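Local coordinates for secreted protein (Streptomyces lividans TK24, PDB 5LXZ) that is a secreted copper metalloradical protein of the AA5 family, probably catalysing oxidation at a mononuclear copper centre like that of galactose oxidase, at residues T81-L86 with A545-T550; R246-L251 with P296-L301; L260-L265 with G274-Y279. The protein carries 1 engineered substitution. All coordinates share one frame; numbering follows the deposited sequence.

Interaction 1 (T81-L86 with A545-T550); sequences TGHTQL and ASTHVT. With CU (copper (II) ion), chain B; EDO (1,2-ethanediol), chain P.
Thr-81 meets the facing segment through its carbonyl, whose O lies 4.2 Å from CG2 of Thr-547. Its side chain sets off away from that segment, and OG1 is hydrogen-bonded to Leu-78 O. Gly-82 has no side chain to offer and runs past the bound ethanediol. His-83 carries most of the contact. Its CG sits between the backbone N and the carbonyl carbon (chi1 40°), a torsion that lays the imidazole along residues 545-547. ND1 approaches CB of Ala-545 at 3.7 Å, and NE2 approaches CG2 of Thr-547 at the same distance, both methyls meeting the ring obliquely. NE2 is not left to this apolar company, being hydrogen-bonded to His-30 ND1. Over one ring face lies the ethanediol, with O1 3.1 Å from His-83 CE1, while the backbone N of His-83 donates to ethanediol O2 at 3.2 Å. Thr-84 OG1 and the backbone N of Gln-85 are bonded to the carboxylate of Asp-553, which lies just beyond the second segment.

What the histidine packs against leads straight to the metal. Thr-547 shows its methyl to His-83, and its OG1 accepts from ND1 of His-548 at 2.8 Å, near the plane of that ring. This bond fixes the imidazole rotation, and NE2 of His-548 binds copper at 2.1 Å. A type I' turn from Thr-547 to Thr-550 presents the ligand. Thr-547 is thus a second-shell residue, with His-83 behind it.

Strand 81-85 pairs with 91-102 in one sheet, whereas 545-547 is an edge strand beside 30-33 in another. Their axes run nearly antiparallel at 162°, 7.4 Å apart at closest approach, and between these two segments the link is made by side chains.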
ATOM      1  N   THR A  81       3.042   7.511  -4.585  1.00 10.19           N
ATOM      2  CA  THR A  81       4.314   7.353  -3.896  1.00  9.66           C
ATOM      3  C   THR A  81       4.332   6.182  -2.959  1.00  8.15           C
ATOM      4  O   THR A  81       3.298   5.623  -2.625  1.00  8.29           O
ATOM      5  CB  THR A  81       4.564   8.579  -2.990  1.00 10.36           C
ATOM      6  OG1 THR A  81       3.377   8.849  -2.214  1.00 11.10           O
ATOM      7  CG2 THR A  81       4.941   9.727  -3.782  1.00 11.65           C
ATOM      8  N   GLY A  82       5.539   5.798  -2.516  1.00  7.54           N
ATOM      9  CA  GLY A  82       5.731   4.907  -1.397  1.00  7.55           C
ATOM     10  C   GLY A  82       6.269   5.719  -0.238  1.00  7.61           C
ATOM     11  O   GLY A  82       6.771   6.826  -0.431  1.00  8.11           O
ATOM     12  N   HIS A  83       6.186   5.194   0.978  1.00  7.60           N
ATOM     13  CA  HIS A  83       6.497   6.014   2.136  1.00  8.36           C
ATOM     14  C   HIS A  83       6.650   5.183   3.378  1.00  8.96           C
ATOM     15  O   HIS A  83       5.897   4.209   3.571  1.00  9.75           O
ATOM     16  CB  HIS A  83       5.487   7.106   2.370  1.00  8.79           C
ATOM     17  CG  HIS A  83       4.091   6.685   2.141  1.00  9.09           C
ATOM     18  ND1 HIS A  83       3.526   5.590   2.749  1.00 10.04           N
ATOM     19  CD2 HIS A  83       3.155   7.180   1.312  1.00 10.28           C
ATOM     20  CE1 HIS A  83       2.274   5.470   2.351  1.00 10.79           C
ATOM     21  NE2 HIS A  83       2.034   6.405   1.464  1.00 10.91           N
ATOM     22  N   THR A  84       7.599   5.561   4.230  1.00  8.55           N
ATOM     23  CA  THR A  84       7.756   4.929   5.514  1.00  8.56           C
ATOM     24  C   THR A  84       8.425   5.926   6.473  1.00  8.16           C
ATOM     25  O   THR A  84       9.099   6.874   6.052  1.00  8.10           O
ATOM     26  CB  THR A  84       8.478   3.582   5.387  1.00  9.88           C
ATOM     27  OG1 THR A  84       8.185   2.758   6.539  1.00 10.95           O
ATOM     28  CG2 THR A  84       9.951   3.776   5.208  1.00 10.24           C
ATOM     29  N   GLN A  85       8.200   5.734   7.762  1.00  7.36           N
ATOM     30  CA  GLN A  85       8.831   6.548   8.792  1.00  7.35           C
ATOM     31  C   GLN A  85      10.297   6.246   8.941  1.00  7.39           C
ATOM     32  O   GLN A  85      10.694   5.099   9.070  1.00  8.74           O
ATOM     33  CB  GLN A  85       8.135   6.293  10.134  1.00  7.25           C
ATOM     34  CG  GLN A  85       8.584   7.315  11.185  1.00  7.75           C
ATOM     35  CD  GLN A  85       8.371   6.951  12.645  1.00  8.58           C
ATOM     36  OE1 GLN A  85       9.033   7.535  13.532  1.00  9.02           O
ATOM     37  NE2 GLN A  85       7.432   6.087  12.939  1.00  9.22           N
ATOM     38  N   LEU A  86      11.102   7.286   8.952  1.00  7.41           N
ATOM     39  CA  LEU A  86      12.519   7.201   9.258  1.00  7.95           C
ATOM     40  C   LEU A  86      12.737   7.237  10.768  1.00  8.44           C
ATOM     41  O   LEU A  86      11.853   7.542  11.546  1.00  8.74           O
ATOM     42  CB  LEU A  86      13.236   8.375   8.610  1.00  8.19           C
ATOM     43  CG  LEU A  86      13.144   8.416   7.097  1.00  8.91           C
ATOM     44  CD1 LEU A  86      13.884   9.638   6.621  1.00  9.89           C
ATOM     45  CD2 LEU A  86      13.649   7.163   6.417  1.00  9.69           C
ATOM     46  N   ALA A 545       1.367   4.259   8.001  1.00  8.58           N
ATOM     47  CA  ALA A 545       1.412   5.006   6.757  1.00  8.67           C
ATOM     48  C   ALA A 545       0.706   4.103   5.751  1.00  8.73           C
ATOM     49  O   ALA A 545       1.221   3.043   5.391  1.00 10.39           O
ATOM     50  CB  ALA A 545       2.848   5.300   6.342  1.00  8.94           C
ATOM     51  N   SER A 546      -0.481   4.484   5.339  1.00  7.79           N
ATOM     52  CA  SER A 546      -1.364   3.614   4.634  1.00  7.96           C
ATOM     53  C   SER A 546      -1.669   4.157   3.249  1.00  7.57           C
ATOM     54  O   SER A 546      -2.082   5.310   3.109  1.00  7.06           O
ATOM     55  CB  SER A 546      -2.652   3.496   5.446  1.00  8.43           C
ATOM     56  OG  SER A 546      -3.603   2.612   4.831  1.00  9.10           O
ATOM     57  N   THR A 547      -1.580   3.297   2.247  1.00  6.99           N
ATOM     58  CA  THR A 547      -2.042   3.595   0.896  1.00  7.10           C
ATOM     59  C   THR A 547      -2.198   2.301   0.127  1.00  6.63           C
ATOM     60  O   THR A 547      -1.502   1.346   0.389  1.00  6.86           O
ATOM     61  CB  THR A 547      -1.062   4.502   0.099  1.00  7.30           C
ATOM     62  OG1 THR A 547      -1.714   5.030  -1.057  1.00  7.58           O
ATOM     63  CG2 THR A 547       0.240   3.777  -0.368  1.00  8.02           C
ATOM     64  N   HIS A 548      -3.164   2.271  -0.781  1.00  6.28           N
ATOM     65  CA  HIS A 548      -3.372   1.147  -1.661  1.00  6.19           C
ATOM     66  C   HIS A 548      -3.322  -0.173  -0.932  1.00  6.07           C
ATOM     67  O   HIS A 548      -2.698  -1.117  -1.386  1.00  6.60           O
ATOM     68  CB  HIS A 548      -2.360   1.159  -2.831  1.00  6.55           C
ATOM     69  CG  HIS A 548      -2.500   2.307  -3.774  1.00  6.64           C
ATOM     70  ND1 HIS A 548      -2.157   3.592  -3.459  1.00  7.17           N
ATOM     71  CD2 HIS A 548      -2.869   2.338  -5.083  1.00  7.37           C
ATOM     72  CE1 HIS A 548      -2.270   4.360  -4.512  1.00  7.23           C
ATOM     73  NE2 HIS A 548      -2.736   3.620  -5.501  1.00  7.28           N
ATOM     74  N   VAL A 549      -4.064  -0.284   0.174  1.00  6.03           N
ATOM     75  CA  VAL A 549      -4.228  -1.529   0.879  1.00  6.33           C
ATOM     76  C   VAL A 549      -2.914  -2.052   1.471  1.00  6.81           C
ATOM     77  O   VAL A 549      -2.773  -3.256   1.713  1.00  7.50           O
ATOM     78  CB  VAL A 549      -4.912  -2.645   0.023  1.00  6.09           C
ATOM     79  CG1 VAL A 549      -5.727  -3.549   0.929  1.00  6.22           C
ATOM     80  CG2 VAL A 549      -5.824  -2.081  -1.057  1.00  6.10           C
ATOM     81  N   THR A 550      -1.974  -1.135   1.708  1.00  7.55           N
ATOM     82  CA  THR A 550      -0.602  -1.484   2.044  1.00  8.31           C
ATOM     83  C   THR A 550      -0.158  -0.597   3.199  1.00  9.15           C
ATOM     84  O   THR A 550      -0.229   0.631   3.087  1.00 10.25           O
ATOM     85  CB  THR A 550       0.318  -1.261   0.819  1.00  8.46           C
ATOM     86  OG1 THR A 550      -0.230  -1.971  -0.296  1.00  8.38           O
ATOM     87  CG2 THR A 550       1.752  -1.792   1.058  1.00  9.21           C
TER
HETATM   88 CU    CU B 701      -3.669   4.237  -7.245  0.70  8.81          CU
HETATM   89  C1  EDO P 715       3.780   1.831   0.301  1.00 19.36           C
HETATM   90  O1  EDO P 715       3.698   3.201   0.728  1.00 21.21           O
HETATM   91  C2  EDO P 715       4.772   1.113   1.145  1.00 19.35           C
HETATM   92  O2  EDO P 715       5.871   2.029   1.211  1.00 15.27           O
HETATM   93  O   HOH W   1      -3.900   4.975  -9.289  0.70 16.96           O

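Interaction 2 (R246-L251 with P296-L301); sequences RAYPTL and PTYPAL. Engineered in segment 246-251: Ala-247 (natural residue Trp). With CU (copper (II) ion), chain B; EDO (1,2-ethanediol), chain P.
Tyr-248 O accepts the backbone N-H of Tyr-298 at 3.0 Å in a nearly straight bond (169°), joining the two segments where their aromatic side chains also meet. A second bond follows: the hydroxyl of Thr-250 donates to Pro-299 O at 2.8 Å. One acceptor goes unserved: Pro-249 O is buried with no partner in the model and instead has CE1 of Tyr-298 3.1 Å away. The remaining hydroxyls find mates elsewhere: Thr-297 OG1 at Gly-317 O, Tyr-298 OH at Thr-81 O. Leu-251 N is taken by ethanediol O2.

Tyr-248 OH binds copper at 2.1 Å and is hydrogen-bonded to Tyr-460 OH. Tyr-248 is deposited in two conformers. In the one described, Tyr-298, its CG beside its own backbone N (chi1 -70°), sets CE2 over the rim of one Tyr-248 face, 3.4 Å from CG of Tyr-248; the planes are near parallel (25°) but slid apart, so the rings barely overlap. Tyr-248 CB makes a CH-pi contact with the Tyr-298 ring. A leucine in place of Tyr-298 would probably leave Thr-81 O without its donor and thin the cover over the rim of the Tyr-248 ring.

Ala-247, the residue before Tyr-248, is an engineered replacement of tryptophan. The segments lead into 250-253 and 301-303, edge strands of consecutive four-stranded sheets that make adjacent kelch propeller blades.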
ATOM      1  N   ARG A 246       9.517   5.726 -10.292  1.00  7.87           N
ATOM      2  CA  ARG A 246       8.638   4.705  -9.733  1.00  7.65           C
ATOM      3  C   ARG A 246       7.296   5.297  -9.361  1.00  7.91           C
ATOM      4  O   ARG A 246       7.209   6.105  -8.458  1.00  9.14           O
ATOM      5  CB  ARG A 246       9.246   4.058  -8.481  1.00  7.70           C
ATOM      6  CG  ARG A 246      10.670   3.522  -8.633  1.00  7.58           C
ATOM      7  CD  ARG A 246      11.127   3.038  -7.250  1.00  7.63           C
ATOM      8  NE  ARG A 246      12.533   2.708  -7.289  1.00  7.24           N
ATOM      9  CZ  ARG A 246      13.042   1.517  -7.619  1.00  7.39           C
ATOM     10  NH1 ARG A 246      12.292   0.473  -7.856  1.00  7.36           N
ATOM     11  NH2 ARG A 246      14.359   1.331  -7.685  1.00  7.84           N
ATOM     12  N   ALA A 247       6.252   4.877 -10.071  1.00  8.03           N
ATOM     13  CA  ALA A 247       4.884   4.999  -9.608  1.00  7.85           C
ATOM     14  C   ALA A 247       4.538   3.712  -8.907  1.00  7.37           C
ATOM     15  O   ALA A 247       4.644   2.628  -9.486  1.00  8.11           O
ATOM     16  CB  ALA A 247       3.892   5.235 -10.751  1.00  8.02           C
ATOM     17  N   TYR A 248       4.100   3.823  -7.651  1.00  7.45           N
ATOM     18  CA  TYR A 248       3.650   2.694  -6.814  0.70  7.97           C
ATOM     19  C   TYR A 248       4.785   1.811  -6.264  1.00  6.85           C
ATOM     20  O   TYR A 248       4.686   0.575  -6.232  1.00  7.04           O
ATOM     21  CB  TYR A 248       2.664   1.789  -7.536  0.70  9.08           C
ATOM     22  CG  TYR A 248       1.317   2.306  -7.836  0.70 11.33           C
ATOM     23  CD1 TYR A 248       0.921   3.608  -7.552  0.70 12.41           C
ATOM     24  CD2 TYR A 248       0.401   1.416  -8.361  0.70 13.80           C
ATOM     25  CE1 TYR A 248      -0.364   4.008  -7.845  0.70 14.84           C
ATOM     26  CE2 TYR A 248      -0.852   1.817  -8.670  0.70 15.60           C
ATOM     27  CZ  TYR A 248      -1.232   3.096  -8.408  0.70 15.91           C
ATOM     28  OH  TYR A 248      -2.518   3.387  -8.728  0.70 20.85           O
ATOM     29  N   PRO A 249       5.884   2.404  -5.799  1.00  6.30           N
ATOM     30  CA  PRO A 249       6.895   1.591  -5.141  1.00  6.31           C
ATOM     31  C   PRO A 249       6.523   1.277  -3.666  1.00  6.09           C
ATOM     32  O   PRO A 249       5.780   2.037  -3.023  1.00  6.06           O
ATOM     33  CB  PRO A 249       8.110   2.494  -5.185  1.00  6.38           C
ATOM     34  CG  PRO A 249       7.538   3.820  -4.927  1.00  6.28           C
ATOM     35  CD  PRO A 249       6.206   3.832  -5.668  1.00  6.42           C
ATOM     36  N   THR A 250       7.075   0.172  -3.151  1.00  5.92           N
ATOM     37  CA  THR A 250       7.105   0.012  -1.696  1.00  6.04           C
ATOM     38  C   THR A 250       8.416   0.508  -1.165  1.00  6.07           C
ATOM     39  O   THR A 250       9.462   0.187  -1.720  1.00  6.17           O
ATOM     40  CB  THR A 250       6.892  -1.452  -1.306  1.00  6.29           C
ATOM     41  OG1 THR A 250       5.495  -1.723  -1.479  1.00  6.51           O
ATOM     42  CG2 THR A 250       7.238  -1.749   0.137  1.00  6.48           C
ATOM     43  N   LEU A 251       8.334   1.277  -0.069  1.00  6.33           N
ATOM     44  CA  LEU A 251       9.494   1.648   0.733  1.00  6.89           C
ATOM     45  C   LEU A 251       9.403   0.917   2.048  1.00  6.89           C
ATOM     46  O   LEU A 251       8.359   0.999   2.709  1.00  7.50           O
ATOM     47  CB  LEU A 251       9.477   3.145   0.986  1.00  7.05           C
ATOM     48  CG  LEU A 251      10.204   4.014  -0.048  1.00  8.52           C
ATOM     49  CD1 LEU A 251       9.763   3.838  -1.443  1.00  9.33           C
ATOM     50  CD2 LEU A 251      10.068   5.482   0.399  1.00  8.81           C
ATOM     51  N   PRO A 296       5.607  -7.193  -8.350  1.00  7.16           N
ATOM     52  CA  PRO A 296       4.573  -6.254  -8.741  1.00  6.79           C
ATOM     53  C   PRO A 296       4.608  -5.000  -7.892  1.00  6.57           C
ATOM     54  O   PRO A 296       5.388  -4.961  -6.946  1.00  7.02           O
ATOM     55  CB  PRO A 296       3.267  -7.014  -8.470  1.00  7.01           C
ATOM     56  CG  PRO A 296       3.648  -8.096  -7.536  1.00  7.61           C
ATOM     57  CD  PRO A 296       5.067  -8.436  -7.773  1.00  7.59           C
ATOM     58  N   THR A 297       3.748  -4.047  -8.173  1.00  6.34           N
ATOM     59  CA  THR A 297       3.747  -2.773  -7.443  1.00  6.56           C
ATOM     60  C   THR A 297       3.163  -2.916  -6.059  1.00  6.24           C
ATOM     61  O   THR A 297       2.459  -3.868  -5.747  1.00  6.12           O
ATOM     62  CB  THR A 297       2.967  -1.697  -8.208  1.00  7.08           C
ATOM     63  OG1 THR A 297       1.580  -2.056  -8.258  1.00  7.56           O
ATOM     64  CG2 THR A 297       3.555  -1.474  -9.569  1.00  7.71           C
ATOM     65  N   TYR A 298       3.497  -1.968  -5.190  1.00  5.69           N
ATOM     66  CA  TYR A 298       3.166  -1.998  -3.774  1.00  5.66           C
ATOM     67  C   TYR A 298       3.264  -3.405  -3.184  1.00  5.25           C
ATOM     68  O   TYR A 298       2.323  -3.873  -2.490  1.00  5.22           O
ATOM     69  CB  TYR A 298       1.807  -1.344  -3.468  1.00  5.63           C
ATOM     70  CG  TYR A 298       1.760   0.149  -3.643  1.00  5.89           C
ATOM     71  CD1 TYR A 298       2.702   0.964  -3.055  1.00  6.04           C
ATOM     72  CD2 TYR A 298       0.739   0.769  -4.368  1.00  5.79           C
ATOM     73  CE1 TYR A 298       2.651   2.331  -3.192  1.00  6.23           C
ATOM     74  CE2 TYR A 298       0.688   2.132  -4.531  1.00  5.97           C
ATOM     75  CZ  TYR A 298       1.615   2.926  -3.920  1.00  6.08           C
ATOM     76  OH  TYR A 298       1.504   4.294  -4.093  1.00  6.52           O
ATOM     77  N   PRO A 299       4.393  -4.086  -3.365  1.00  5.42           N
ATOM     78  CA  PRO A 299       4.533  -5.386  -2.717  1.00  5.21           C
ATOM     79  C   PRO A 299       4.535  -5.231  -1.221  1.00  5.18           C
ATOM     80  O   PRO A 299       5.173  -4.355  -0.681  1.00  5.46           O
ATOM     81  CB  PRO A 299       5.866  -5.925  -3.217  1.00  5.23           C
ATOM     82  CG  PRO A 299       6.637  -4.648  -3.511  1.00  5.25           C
ATOM     83  CD  PRO A 299       5.650  -3.644  -4.012  1.00  5.49           C
ATOM     84  N   ALA A 300       3.801  -6.076  -0.510  1.00  5.03           N
ATOM     85  CA  ALA A 300       3.762  -5.997   0.940  1.00  5.21           C
ATOM     86  C   ALA A 300       4.992  -6.652   1.540  1.00  5.39           C
ATOM     87  O   ALA A 300       5.046  -7.871   1.650  1.00  5.61           O
ATOM     88  CB  ALA A 300       2.493  -6.644   1.456  1.00  5.61           C
ATOM     89  N   LEU A 301       5.974  -5.826   1.906  1.00  5.18           N
ATOM     90  CA  LEU A 301       7.305  -6.277   2.313  1.00  5.43           C
ATOM     91  C   LEU A 301       7.564  -5.839   3.755  1.00  5.69           C
ATOM     92  O   LEU A 301       7.644  -4.642   4.024  1.00  6.78           O
ATOM     93  CB  LEU A 301       8.369  -5.665   1.420  1.00  5.42           C
ATOM     94  CG  LEU A 301       8.259  -5.995  -0.064  1.00  5.84           C
ATOM     95  CD1 LEU A 301       9.324  -5.229  -0.850  1.00  6.29           C
ATOM     96  CD2 LEU A 301       8.422  -7.481  -0.326  1.00  6.11           C
TER
HETATM   97 CU    CU B 701      -3.669   4.237  -7.245  0.70  8.81          CU
HETATM   98  C1  EDO P 715       3.780   1.831   0.301  1.00 19.36           C
HETATM   99  O1  EDO P 715       3.698   3.201   0.728  1.00 21.21           O
HETATM  100  C2  EDO P 715       4.772   1.113   1.145  1.00 19.35           C
HETATM  101  O2  EDO P 715       5.871   2.029   1.211  1.00 15.27           O
HETATM  102  O   HOH W   1      -3.900   4.975  -9.289  0.70 16.96           O

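Interaction 3 (L260-L265 with G274-Y279); sequences LSVSGL and GKNEVY
Ser-261 and Glu-277 form an antiparallel hydrogen-bonded pair. Ser-261 N donates to Glu-277 O at 2.8 Å, nearly straight at the hydrogen (175°) and arriving close to the line of the C=O bond, and Glu-277 N returns a bond to Ser-261 O at 3.1 Å. Next to it, Leu-260 and Val-278 are a non-hydrogen-bonded pair, and CA of Leu-260 adds a CA-H...O contact to Glu-277 O at 3.5 Å.

The apolar contact lies on the face that carries this second pair. With CG of Leu-260 trans to its backbone N (chi1 -179°), CD1 reaches across to CG2 of Val-278 at 3.8 Å.

A van der Waals contact of another kind sets a methyl of Val-262 against an amide oxygen, CG1 lying 3.6 Å from OD1 of Asn-276. Trp-330 of the next blade touches Leu-260, Val-262 and Asn-276.

Asn-276 and a water extend the pairing where the chains have parted. The water accepts from Ser-263 N at 2.9 Å and lies 2.7 Å from Asn-276 OD1, to which it probably donates; Asn-276 ND2 holds Arg-293 O.

On the opposite face, Glu-277 runs past CB of Ser-261 and ends in a salt bridge with Arg-246, its carboxylate also accepting the backbone N-H groups of His-243 and Glu-244.

Strands 259-262 and 277-280 are the two central strands of a four-stranded antiparallel sheet, 250-253 to 285-288, the meander that defines one blade of a kelch beta-propeller.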
ATOM      1  N   LEU A 260      14.618   0.409   1.784  1.00  6.53           N
ATOM      2  CA  LEU A 260      14.601  -0.260   0.513  1.00  6.95           C
ATOM      3  C   LEU A 260      13.405   0.222  -0.314  1.00  6.84           C
ATOM      4  O   LEU A 260      12.272   0.172   0.164  1.00  6.83           O
ATOM      5  CB  LEU A 260      14.568  -1.756   0.738  1.00  7.55           C
ATOM      6  CG  LEU A 260      14.569  -2.646  -0.509  1.00  8.18           C
ATOM      7  CD1 LEU A 260      15.889  -2.642  -1.217  1.00  9.35           C
ATOM      8  CD2 LEU A 260      14.228  -4.049  -0.078  1.00  8.78           C
ATOM      9  N   SER A 261      13.655   0.572  -1.557  1.00  6.55           N
ATOM     10  CA  SER A 261      12.600   0.925  -2.521  1.00  6.58           C
ATOM     11  C   SER A 261      12.535  -0.147  -3.601  1.00  6.92           C
ATOM     12  O   SER A 261      13.556  -0.480  -4.208  1.00  6.87           O
ATOM     13  CB  SER A 261      12.871   2.261  -3.101  1.00  7.44           C
ATOM     14  OG  SER A 261      11.851   2.559  -4.016  1.00  8.68           O
ATOM     15  N   VAL A 262      11.337  -0.711  -3.763  1.00  6.34           N
ATOM     16  CA  VAL A 262      11.081  -1.847  -4.624  1.00  6.86           C
ATOM     17  C   VAL A 262       9.947  -1.562  -5.570  1.00  6.77           C
ATOM     18  O   VAL A 262       8.870  -1.086  -5.174  1.00  7.00           O
ATOM     19  CB  VAL A 262      10.744  -3.088  -3.785  1.00  7.16           C
ATOM     20  CG1 VAL A 262      10.526  -4.323  -4.613  1.00  7.86           C
ATOM     21  CG2 VAL A 262      11.890  -3.342  -2.815  1.00  7.39           C
ATOM     22  N   SER A 263      10.184  -1.955  -6.815  1.00  6.69           N
ATOM     23  CA  SER A 263       9.146  -1.985  -7.846  1.00  7.31           C
ATOM     24  C   SER A 263       8.683  -0.598  -8.244  1.00  7.53           C
ATOM     25  O   SER A 263       9.409   0.378  -8.098  1.00  7.52           O
ATOM     26  CB  SER A 263       8.007  -2.944  -7.457  1.00  7.93           C
ATOM     27  OG  SER A 263       7.200  -3.237  -8.625  1.00  9.61           O
ATOM     28  N   GLY A 264       7.500  -0.521  -8.828  1.00  7.25           N
ATOM     29  CA  GLY A 264       6.948   0.671  -9.403  1.00  7.68           C
ATOM     30  C   GLY A 264       6.956   0.644 -10.931  1.00  8.56           C
ATOM     31  O   GLY A 264       7.552  -0.229 -11.545  1.00 10.28           O
ATOM     32  N   LEU A 265       6.203   1.543 -11.507  1.00  9.12           N
ATOM     33  CA  LEU A 265       6.199   1.760 -12.948  1.00  9.86           C
ATOM     34  C   LEU A 265       7.170   2.863 -13.264  1.00 10.95           C
ATOM     35  O   LEU A 265       7.186   3.910 -12.622  1.00 10.97           O
ATOM     36  CB  LEU A 265       4.802   2.123 -13.429  1.00 10.56           C
ATOM     37  CG  LEU A 265       3.708   1.115 -13.090  1.00 11.63           C
ATOM     38  CD1 LEU A 265       2.374   1.658 -13.603  1.00 13.22           C
ATOM     39  CD2 LEU A 265       4.016  -0.211 -13.727  1.00 13.09           C
ATOM     40  N   GLY A 274      12.913  -5.129 -11.466  1.00 10.56           N
ATOM     41  CA  GLY A 274      13.651  -5.640 -10.329  1.00 10.44           C
ATOM     42  C   GLY A 274      14.896  -4.865  -9.934  1.00  9.44           C
ATOM     43  O   GLY A 274      15.693  -5.400  -9.164  1.00  9.83           O
ATOM     44  N   LYS A 275      15.031  -3.612 -10.385  1.00  9.57           N
ATOM     45  CA  LYS A 275      16.127  -2.742 -10.020  1.00 10.30           C
ATOM     46  C   LYS A 275      15.711  -2.012  -8.743  1.00  9.56           C
ATOM     47  O   LYS A 275      14.834  -1.127  -8.783  1.00 11.43           O
ATOM     48  CB  LYS A 275      16.465  -1.795 -11.146  1.00 11.98           C
ATOM     49  CG  LYS A 275      16.923  -2.525 -12.409  1.00 14.22           C
ATOM     50  CD  LYS A 275      17.259  -1.535 -13.510  1.00 16.75           C
ATOM     51  CE  LYS A 275      17.948  -2.176 -14.692  1.00 20.29           C
ATOM     52  NZ  LYS A 275      18.353  -1.157 -15.684  0.50 20.14           N
ATOM     53  N   ASN A 276      16.209  -2.486  -7.615  1.00  8.69           N
ATOM     54  CA  ASN A 276      15.869  -1.928  -6.308  1.00  8.55           C
ATOM     55  C   ASN A 276      16.952  -1.020  -5.788  1.00  8.91           C
ATOM     56  O   ASN A 276      18.122  -1.103  -6.259  1.00  8.40           O
ATOM     57  CB  ASN A 276      15.597  -3.085  -5.361  1.00  8.54           C
ATOM     58  CG  ASN A 276      14.559  -4.011  -5.920  1.00  8.15           C
ATOM     59  OD1 ASN A 276      13.524  -3.537  -6.392  1.00  8.54           O
ATOM     60  ND2 ASN A 276      14.821  -5.291  -5.921  1.00  7.75           N
ATOM     61  N   GLU A 277      16.612  -0.125  -4.864  1.00  8.10           N
ATOM     62  CA  GLU A 277      17.558   0.826  -4.350  1.00  9.41           C
ATOM     63  C   GLU A 277      17.346   1.080  -2.898  1.00  8.72           C
ATOM     64  O   GLU A 277      16.291   0.789  -2.345  1.00  8.84           O
ATOM     65  CB  GLU A 277      17.593   2.131  -5.131  1.00 10.31           C
ATOM     66  CG  GLU A 277      16.344   2.865  -5.347  1.00 12.31           C
ATOM     67  CD  GLU A 277      16.557   3.853  -6.548  1.00 12.97           C
ATOM     68  OE1 GLU A 277      17.501   4.721  -6.487  1.00 13.14           O
ATOM     69  OE2 GLU A 277      15.847   3.757  -7.591  1.00 10.59           O
ATOM     70  N   VAL A 278      18.378   1.580  -2.246  1.00  8.28           N
ATOM     71  CA  VAL A 278      18.366   1.789  -0.825  1.00  8.31           C
ATOM     72  C   VAL A 278      18.676   3.228  -0.530  1.00  8.51           C
ATOM     73  O   VAL A 278      19.692   3.734  -1.011  1.00  9.49           O
ATOM     74  CB  VAL A 278      19.347   0.844  -0.118  1.00  9.09           C
ATOM     75  CG1 VAL A 278      19.416   1.151   1.342  1.00 10.28           C
ATOM     76  CG2 VAL A 278      18.972  -0.616  -0.362  1.00  9.71           C
ATOM     77  N   TYR A 279      17.865   3.845   0.315  1.00  7.78           N
ATOM     78  CA  TYR A 279      18.083   5.190   0.823  1.00  7.73           C
ATOM     79  C   TYR A 279      18.790   5.088   2.147  1.00  8.85           C
ATOM     80  O   TYR A 279      18.312   4.418   3.052  1.00  8.27           O
ATOM     81  CB  TYR A 279      16.743   5.870   1.062  1.00  7.53           C
ATOM     82  CG  TYR A 279      16.810   7.306   1.526  1.00  7.13           C
ATOM     83  CD1 TYR A 279      17.151   8.313   0.635  1.00  7.02           C
ATOM     84  CD2 TYR A 279      16.523   7.660   2.831  1.00  7.35           C
ATOM     85  CE1 TYR A 279      17.142   9.617   1.029  1.00  7.21           C
ATOM     86  CE2 TYR A 279      16.500   8.983   3.231  1.00  7.62           C
ATOM     87  CZ  TYR A 279      16.802   9.947   2.320  1.00  7.18           C
ATOM     88  OH  TYR A 279      16.750  11.247   2.750  1.00  8.74           O
TER
HETATM   89  O   HOH W   2      12.138  -3.100  -8.654  1.00 13.60           O

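Interactions 1 and 2 converge on the same copper, supplying His-548 and Tyr-248; Tyr-460 and His-461 complete the protein site, with one water common to both contacts. Tyr-298 ties them: its OH is 2.7 Å from Thr-81 O, and its CE2 lies 3.3 Å from CG of His-548. One ethanediol also spans them, bonded to His-83 N and Leu-251 N. Interaction 3 stands a layer back, with the side chain of Ser-263 about 13 Å from the copper. It adjoins interaction 2 in the same blade, where Ala-247 O lies 2.8 Å from Leu-265 N and Arg-246 NH2 2.7 Å from Lys-275 O, but does not touch interaction 1.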